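Long-range contact in Nup188 (Myceliophthora thermophila, PDB 4KF8), which is a scaffold nucleoporin that probably helps build the nuclear pore complex and resembles nuclear transport receptors: residues Ile117-Ser129 with Glu165-Ala177. Sequence-based numbering, arbitrary orientation.
Sequences IEQCQLQVLNIMS and ELSALPALAEQLA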
ATOM      1  N   ILE A 117      -7.759 -16.182   9.339  1.00 82.12           N
ATOM      2  CA  ILE A 117      -8.399 -15.202   8.472  1.00 93.52           C
ATOM      3  C   ILE A 117      -8.076 -15.604   7.030  1.00105.22           C
ATOM      4  O   ILE A 117      -7.371 -16.592   6.810  1.00106.62           O
ATOM      5  CB  ILE A 117      -7.919 -13.762   8.798  1.00 93.21           C
ATOM      6  CG1 ILE A 117      -7.824 -13.565  10.310  1.00 93.14           C
ATOM      7  CG2 ILE A 117      -8.879 -12.715   8.247  1.00 97.08           C
ATOM      8  CD1 ILE A 117      -9.165 -13.581  11.014  1.00 92.69           C
ATOM      9  N   GLU A 118      -8.608 -14.856   6.062  1.00109.82           N
ATOM     10  CA  GLU A 118      -8.502 -15.164   4.631  1.00115.25           C
ATOM     11  C   GLU A 118      -9.361 -16.362   4.219  1.00112.12           C
ATOM     12  O   GLU A 118      -9.435 -16.707   3.039  1.00120.68           O
ATOM     13  CB  GLU A 118      -7.048 -15.334   4.174  1.00123.83           C
ATOM     14  CG  GLU A 118      -6.208 -14.082   4.336  1.00132.42           C
ATOM     15  CD  GLU A 118      -6.837 -12.876   3.667  1.00140.93           C
ATOM     16  OE1 GLU A 118      -6.935 -12.869   2.421  1.00142.40           O
ATOM     17  OE2 GLU A 118      -7.242 -11.938   4.387  1.00145.02           O
ATOM     18  N   GLN A 119     -10.004 -16.990   5.197  1.00100.50           N
ATOM     19  CA  GLN A 119     -11.031 -17.981   4.918  1.00107.13           C
ATOM     20  C   GLN A 119     -12.383 -17.295   5.073  1.00118.57           C
ATOM     21  O   GLN A 119     -13.367 -17.666   4.430  1.00132.55           O
ATOM     22  CB  GLN A 119     -10.913 -19.176   5.867  1.00110.64           C
ATOM     23  CG  GLN A 119     -12.028 -20.223   5.731  1.00122.86           C
ATOM     24  CD  GLN A 119     -11.947 -21.046   4.446  1.00124.83           C
ATOM     25  OE1 GLN A 119     -12.104 -20.520   3.341  1.00123.65           O
ATOM     26  NE2 GLN A 119     -11.709 -22.346   4.593  1.00121.79           N
ATOM     27  N   CYS A 120     -12.413 -16.278   5.928  1.00113.22           N
ATOM     28  CA  CYS A 120     -13.607 -15.467   6.129  1.00110.57           C
ATOM     29  C   CYS A 120     -13.449 -14.092   5.483  1.00108.07           C
ATOM     30  O   CYS A 120     -13.568 -13.067   6.156  1.00105.54           O
ATOM     31  CB  CYS A 120     -13.906 -15.311   7.622  1.00107.46           C
ATOM     32  SG  CYS A 120     -15.162 -16.448   8.266  1.00174.44           S
ATOM     33  N   GLN A 121     -13.177 -14.074   4.179  1.00107.37           N
ATOM     34  CA  GLN A 121     -13.020 -12.816   3.453  1.00102.82           C
ATOM     35  C   GLN A 121     -14.371 -12.184   3.111  1.00105.65           C
ATOM     36  O   GLN A 121     -14.524 -10.962   3.169  1.00101.41           O
ATOM     37  CB  GLN A 121     -12.169 -13.004   2.191  1.00 99.70           C
ATOM     38  CG  GLN A 121     -12.805 -13.871   1.113  1.00107.54           C
ATOM     39  CD  GLN A 121     -12.060 -13.808  -0.205  1.00111.39           C
ATOM     40  OE1 GLN A 121     -10.865 -13.514  -0.247  1.00112.21           O
ATOM     41  NE2 GLN A 121     -12.768 -14.080  -1.293  1.00116.75           N
ATOM     42  N   LEU A 122     -15.347 -13.017   2.760  1.00108.89           N
ATOM     43  CA  LEU A 122     -16.699 -12.538   2.501  1.00113.05           C
ATOM     44  C   LEU A 122     -17.268 -11.971   3.791  1.00112.70           C
ATOM     45  O   LEU A 122     -18.099 -11.066   3.775  1.00109.50           O
ATOM     46  CB  LEU A 122     -17.590 -13.668   1.980  1.00120.37           C
ATOM     47  CG  LEU A 122     -17.297 -14.180   0.566  1.00121.19           C
ATOM     48  CD1 LEU A 122     -18.194 -15.360   0.211  1.00118.48           C
ATOM     49  CD2 LEU A 122     -17.454 -13.062  -0.453  1.00121.60           C
ATOM     50  N   GLN A 123     -16.802 -12.517   4.909  1.00118.23           N
ATOM     51  CA  GLN A 123     -17.162 -12.023   6.226  1.00122.85           C
ATOM     52  C   GLN A 123     -16.684 -10.582   6.381  1.00113.06           C
ATOM     53  O   GLN A 123     -17.457  -9.698   6.751  1.00111.45           O
ATOM     54  CB  GLN A 123     -16.520 -12.895   7.301  1.00130.96           C
ATOM     55  CG  GLN A 123     -17.327 -13.010   8.568  1.00139.86           C
ATOM     56  CD  GLN A 123     -18.491 -13.970   8.431  1.00153.22           C
ATOM     57  OE1 GLN A 123     -18.336 -15.178   8.613  1.00158.71           O
ATOM     58  NE2 GLN A 123     -19.665 -13.437   8.113  1.00159.18           N
ATOM     59  N   VAL A 124     -15.405 -10.359   6.094  1.00102.52           N
ATOM     60  CA  VAL A 124     -14.838  -9.017   6.103  1.00 94.07           C
ATOM     61  C   VAL A 124     -15.587  -8.135   5.112  1.00 99.08           C
ATOM     62  O   VAL A 124     -15.983  -7.020   5.446  1.00 80.64           O
ATOM     63  CB  VAL A 124     -13.345  -9.031   5.742  1.00 83.34           C
ATOM     64  CG1 VAL A 124     -12.755  -7.633   5.878  1.00 80.59           C
ATOM     65  CG2 VAL A 124     -12.599 -10.013   6.630  1.00 79.41           C
ATOM     66  N   LEU A 125     -15.787  -8.653   3.901  1.00 99.83           N
ATOM     67  CA  LEU A 125     -16.569  -7.966   2.876  1.00100.56           C
ATOM     68  C   LEU A 125     -17.929  -7.565   3.435  1.00101.95           C
ATOM     69  O   LEU A 125     -18.370  -6.430   3.258  1.00 97.99           O
ATOM     70  CB  LEU A 125     -16.732  -8.866   1.647  1.00106.15           C
ATOM     71  CG  LEU A 125     -17.549  -8.424   0.423  1.00107.51           C
ATOM     72  CD1 LEU A 125     -19.031  -8.767   0.567  1.00107.60           C
ATOM     73  CD2 LEU A 125     -17.360  -6.938   0.141  1.00108.84           C
ATOM     74  N   ASN A 126     -18.581  -8.505   4.111  1.00107.03           N
ATOM     75  CA  ASN A 126     -19.860  -8.258   4.766  1.00108.94           C
ATOM     76  C   ASN A 126     -19.740  -7.133   5.789  1.00109.63           C
ATOM     77  O   ASN A 126     -20.493  -6.159   5.745  1.00109.08           O
ATOM     78  CB  ASN A 126     -20.345  -9.537   5.455  1.00111.04           C
ATOM     79  CG  ASN A 126     -21.850  -9.700   5.402  1.00124.67           C
ATOM     80  OD1 ASN A 126     -22.508  -9.213   4.482  1.00139.71           O
ATOM     81  ND2 ASN A 126     -22.404 -10.399   6.387  1.00121.26           N
ATOM     82  N   ILE A 127     -18.776  -7.282   6.698  1.00109.89           N
ATOM     83  CA  ILE A 127     -18.543  -6.319   7.773  1.00112.18           C
ATOM     84  C   ILE A 127     -18.217  -4.939   7.231  1.00113.40           C
ATOM     85  O   ILE A 127     -18.796  -3.933   7.660  1.00115.21           O
ATOM     86  CB  ILE A 127     -17.364  -6.745   8.670  1.00107.47           C
ATOM     87  CG1 ILE A 127     -17.678  -8.049   9.406  1.00109.70           C
ATOM     88  CG2 ILE A 127     -17.026  -5.638   9.656  1.00105.24           C
ATOM     89  CD1 ILE A 127     -16.487  -8.618  10.137  1.00102.53           C
HETATM   90  N   MSE A 128     -17.276  -4.896   6.295  1.00109.48           N
HETATM   91  CA  MSE A 128     -16.872  -3.640   5.683  1.00104.72           C
HETATM   92  C   MSE A 128     -18.059  -2.969   5.006  1.00105.55           C
HETATM   93  O   MSE A 128     -18.550  -1.956   5.494  1.00111.72           O
HETATM   94  CB  MSE A 128     -15.725  -3.874   4.700  1.00 99.97           C
HETATM   95  CG  MSE A 128     -14.451  -4.353   5.377  1.00 97.93           C
HETATM   96 SE   MSE A 128     -13.884  -3.196   6.844  1.00132.64          SE
HETATM   97  CE  MSE A 128     -13.330  -1.663   5.789  1.00 70.80           C
ATOM     98  N   SER A 129     -18.539  -3.563   3.914  1.00101.55           N
ATOM     99  CA  SER A 129     -19.686  -3.042   3.163  1.00109.08           C
ATOM    100  C   SER A 129     -20.848  -2.538   4.030  1.00111.19           C
ATOM    101  O   SER A 129     -21.576  -1.626   3.632  1.00117.73           O
ATOM    102  CB  SER A 129     -20.188  -4.092   2.161  1.00120.65           C
ATOM    103  OG  SER A 129     -20.392  -5.351   2.786  1.00130.39           O
ATOM    104  N   GLU A 165      -4.975  -2.501   1.630  1.00 65.99           N
ATOM    105  CA  GLU A 165      -5.012  -3.590   2.596  1.00 70.01           C
ATOM    106  C   GLU A 165      -6.230  -4.477   2.390  1.00 77.10           C
ATOM    107  O   GLU A 165      -6.142  -5.700   2.479  1.00 78.92           O
ATOM    108  CB  GLU A 165      -4.985  -3.042   4.021  1.00 78.55           C
ATOM    109  CG  GLU A 165      -3.599  -2.646   4.483  1.00 86.66           C
ATOM    110  CD  GLU A 165      -2.661  -3.836   4.566  1.00 92.00           C
ATOM    111  OE1 GLU A 165      -1.434  -3.644   4.427  1.00 87.42           O
ATOM    112  OE2 GLU A 165      -3.155  -4.964   4.785  1.00 96.83           O
ATOM    113  N   LEU A 166      -7.364  -3.852   2.099  1.00 84.41           N
ATOM    114  CA  LEU A 166      -8.593  -4.586   1.841  1.00 85.06           C
ATOM    115  C   LEU A 166      -8.553  -5.296   0.498  1.00 81.85           C
ATOM    116  O   LEU A 166      -9.180  -6.338   0.322  1.00 91.03           O
ATOM    117  CB  LEU A 166      -9.786  -3.640   1.869  1.00 88.74           C
ATOM    118  CG  LEU A 166     -10.131  -3.023   3.218  1.00 96.57           C
ATOM    119  CD1 LEU A 166     -11.129  -1.909   3.001  1.00101.72           C
ATOM    120  CD2 LEU A 166     -10.686  -4.075   4.167  1.00 66.22           C
ATOM    121  N   SER A 167      -7.818  -4.726  -0.450  1.00 70.82           N
ATOM    122  CA  SER A 167      -7.776  -5.272  -1.803  1.00 64.98           C
ATOM    123  C   SER A 167      -6.987  -6.575  -1.875  1.00 64.54           C
ATOM    124  O   SER A 167      -7.024  -7.272  -2.884  1.00 65.96           O
ATOM    125  CB  SER A 167      -7.206  -4.247  -2.782  1.00 73.43           C
ATOM    126  OG  SER A 167      -5.872  -3.911  -2.451  1.00 72.98           O
ATOM    127  N   ALA A 168      -6.279  -6.905  -0.801  1.00 68.04           N
ATOM    128  CA  ALA A 168      -5.564  -8.173  -0.726  1.00 62.70           C
ATOM    129  C   ALA A 168      -6.564  -9.311  -0.583  1.00 69.29           C
ATOM    130  O   ALA A 168      -6.217 -10.481  -0.734  1.00 70.93           O
ATOM    131  CB  ALA A 168      -4.594  -8.171   0.438  1.00 65.97           C
ATOM    132  N   LEU A 169      -7.808  -8.954  -0.281  1.00 75.74           N
ATOM    133  CA  LEU A 169      -8.910  -9.904  -0.251  1.00 84.78           C
ATOM    134  C   LEU A 169      -9.681  -9.797  -1.566  1.00 85.96           C
ATOM    135  O   LEU A 169     -10.408  -8.827  -1.780  1.00 72.83           O
ATOM    136  CB  LEU A 169      -9.841  -9.615   0.931  1.00 88.13           C
ATOM    137  CG  LEU A 169      -9.275  -9.652   2.358  1.00 89.22           C
ATOM    138  CD1 LEU A 169      -8.556  -8.359   2.720  1.00 90.45           C
ATOM    139  CD2 LEU A 169     -10.375  -9.942   3.371  1.00 86.90           C
ATOM    140  N   PRO A 170      -9.514 -10.797  -2.451  1.00 82.03           N
ATOM    141  CA  PRO A 170     -10.053 -10.851  -3.818  1.00 84.57           C
ATOM    142  C   PRO A 170     -11.514 -10.423  -3.944  1.00 88.65           C
ATOM    143  O   PRO A 170     -11.871  -9.771  -4.925  1.00 79.58           O
ATOM    144  CB  PRO A 170      -9.910 -12.327  -4.184  1.00 78.05           C
ATOM    145  CG  PRO A 170      -8.718 -12.772  -3.428  1.00 75.73           C
ATOM    146  CD  PRO A 170      -8.753 -12.017  -2.121  1.00 80.53           C
ATOM    147  N   ALA A 171     -12.340 -10.787  -2.969  1.00 89.65           N
ATOM    148  CA  ALA A 171     -13.756 -10.438  -2.995  1.00 92.90           C
ATOM    149  C   ALA A 171     -13.969  -8.930  -2.885  1.00 91.61           C
ATOM    150  O   ALA A 171     -14.763  -8.354  -3.627  1.00 97.22           O
ATOM    151  CB  ALA A 171     -14.498 -11.162  -1.889  1.00 98.16           C
ATOM    152  N   LEU A 172     -13.252  -8.297  -1.958  1.00 84.58           N
ATOM    153  CA  LEU A 172     -13.326  -6.849  -1.786  1.00 84.03           C
ATOM    154  C   LEU A 172     -12.699  -6.117  -2.967  1.00 83.25           C
ATOM    155  O   LEU A 172     -13.053  -4.975  -3.265  1.00 79.65           O
ATOM    156  CB  LEU A 172     -12.638  -6.419  -0.487  1.00 83.65           C
ATOM    157  CG  LEU A 172     -13.386  -6.661   0.826  1.00 85.98           C
ATOM    158  CD1 LEU A 172     -13.070  -8.030   1.410  1.00 75.90           C
ATOM    159  CD2 LEU A 172     -13.060  -5.565   1.817  1.00 85.98           C
ATOM    160  N   ALA A 173     -11.760  -6.780  -3.633  1.00 89.40           N
ATOM    161  CA  ALA A 173     -11.124  -6.228  -4.822  1.00 92.33           C
ATOM    162  C   ALA A 173     -12.123  -6.106  -5.967  1.00 90.74           C
ATOM    163  O   ALA A 173     -12.046  -5.180  -6.775  1.00 92.94           O
ATOM    164  CB  ALA A 173      -9.943  -7.092  -5.239  1.00 95.15           C
ATOM    165  N   GLU A 174     -13.060  -7.045  -6.034  1.00 90.15           N
ATOM    166  CA  GLU A 174     -14.082  -7.023  -7.071  1.00 90.92           C
ATOM    167  C   GLU A 174     -15.053  -5.871  -6.833  1.00 93.88           C
ATOM    168  O   GLU A 174     -15.559  -5.268  -7.778  1.00 96.38           O
ATOM    169  CB  GLU A 174     -14.836  -8.354  -7.114  1.00 91.51           C
ATOM    170  CG  GLU A 174     -15.799  -8.491  -8.285  1.00 94.73           C
ATOM    171  CD  GLU A 174     -16.554  -9.809  -8.274  1.00 97.74           C
ATOM    172  OE1 GLU A 174     -16.510 -10.512  -7.243  1.00 94.14           O
ATOM    173  OE2 GLU A 174     -17.190 -10.143  -9.296  1.00 97.60           O
ATOM    174  N   GLN A 175     -15.297  -5.566  -5.564  1.00 97.04           N
ATOM    175  CA  GLN A 175     -16.230  -4.509  -5.189  1.00103.17           C
ATOM    176  C   GLN A 175     -15.743  -3.128  -5.617  1.00104.72           C
ATOM    177  O   GLN A 175     -16.533  -2.295  -6.058  1.00113.59           O
ATOM    178  CB  GLN A 175     -16.478  -4.529  -3.679  1.00 98.65           C
ATOM    179  CG  GLN A 175     -17.945  -4.494  -3.293  1.00 99.45           C
ATOM    180  CD  GLN A 175     -18.693  -5.726  -3.760  1.00113.45           C
ATOM    181  OE1 GLN A 175     -18.094  -6.769  -4.027  1.00120.32           O
ATOM    182  NE2 GLN A 175     -20.012  -5.612  -3.865  1.00120.05           N
ATOM    183  N   LEU A 176     -14.442  -2.892  -5.480  1.00 94.42           N
ATOM    184  CA  LEU A 176     -13.848  -1.607  -5.838  1.00 87.72           C
ATOM    185  C   LEU A 176     -13.970  -1.318  -7.330  1.00 86.23           C
ATOM    186  O   LEU A 176     -14.333  -0.212  -7.730  1.00 82.58           O
ATOM    187  CB  LEU A 176     -12.382  -1.562  -5.411  1.00 83.65           C
ATOM    188  CG  LEU A 176     -12.150  -1.423  -3.908  1.00 83.77           C
ATOM    189  CD1 LEU A 176     -10.689  -1.648  -3.553  1.00 80.62           C
ATOM    190  CD2 LEU A 176     -12.614  -0.054  -3.443  1.00 90.89           C
ATOM    191  N   ALA A 177     -13.669  -2.321  -8.149  1.00 83.17           N
ATOM    192  CA  ALA A 177     -13.748  -2.167  -9.596  1.00 88.80           C
ATOM    193  C   ALA A 177     -15.196  -2.014 -10.055  1.00 97.91           C
ATOM    194  O   ALA A 177     -15.488  -1.234 -10.961  1.00105.41           O
ATOM    195  CB  ALA A 177     -13.084  -3.343 -10.293  1.00 82.91           C
TER
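Two neighbouring helices of the all-helical C-terminal domain, 121-130 and 170-178, pack through a leucine-rich seam in which Leu172 of one lies against Leu125 of the other. The segments 121-129 and 170-177 run in broadly the same direction, inclined by 42°, with their axes 9.0 Å apart at closest approach. The end of helix 154-167 and the turn after it supply Leu166 and Leu169 to the same apolar layer. The side chains of Leu172 and Leu125 run antiparallel alongside each other, and Leu172 CD1 sits 3.8 Å from Leu125 CB while also nearing the backbone O of Gln121. Leu169, the N-cap residue of helix 170-178, inserts CD2 between Val124 and the start of helix 121-130, lying 3.9 Å from Val124 CB and 3.7 Å from Gln121 CB. Leu169 also touches Leu112 of helix 98-113, and Val124 touches Leu74 of helix 67-84, which ties the seam to both helices. Selenomethionine Met128 and Leu166 meet tip to tip, Met128 CE to Leu166 CD1; the Met128 chain is bent at chi2 and chi3, and its CG also borders Leu172 CD2. Exposed Glu118 and partly exposed Gln121 border the start of the seam, yet no hydrogen bond joins the segments. Glu118 crosses Leu169 at about a right angle, bringing OE2 to 3.7 Å from Leu169 CG. In Gln121, chi1 of 67° sets CG between N and C, and the chain then reaches out straight to lay its amide along the first turn of helix 170-178, with OE1 3.2 Å from Pro170 CD and NE2 3.4 Å from Ala171 CB.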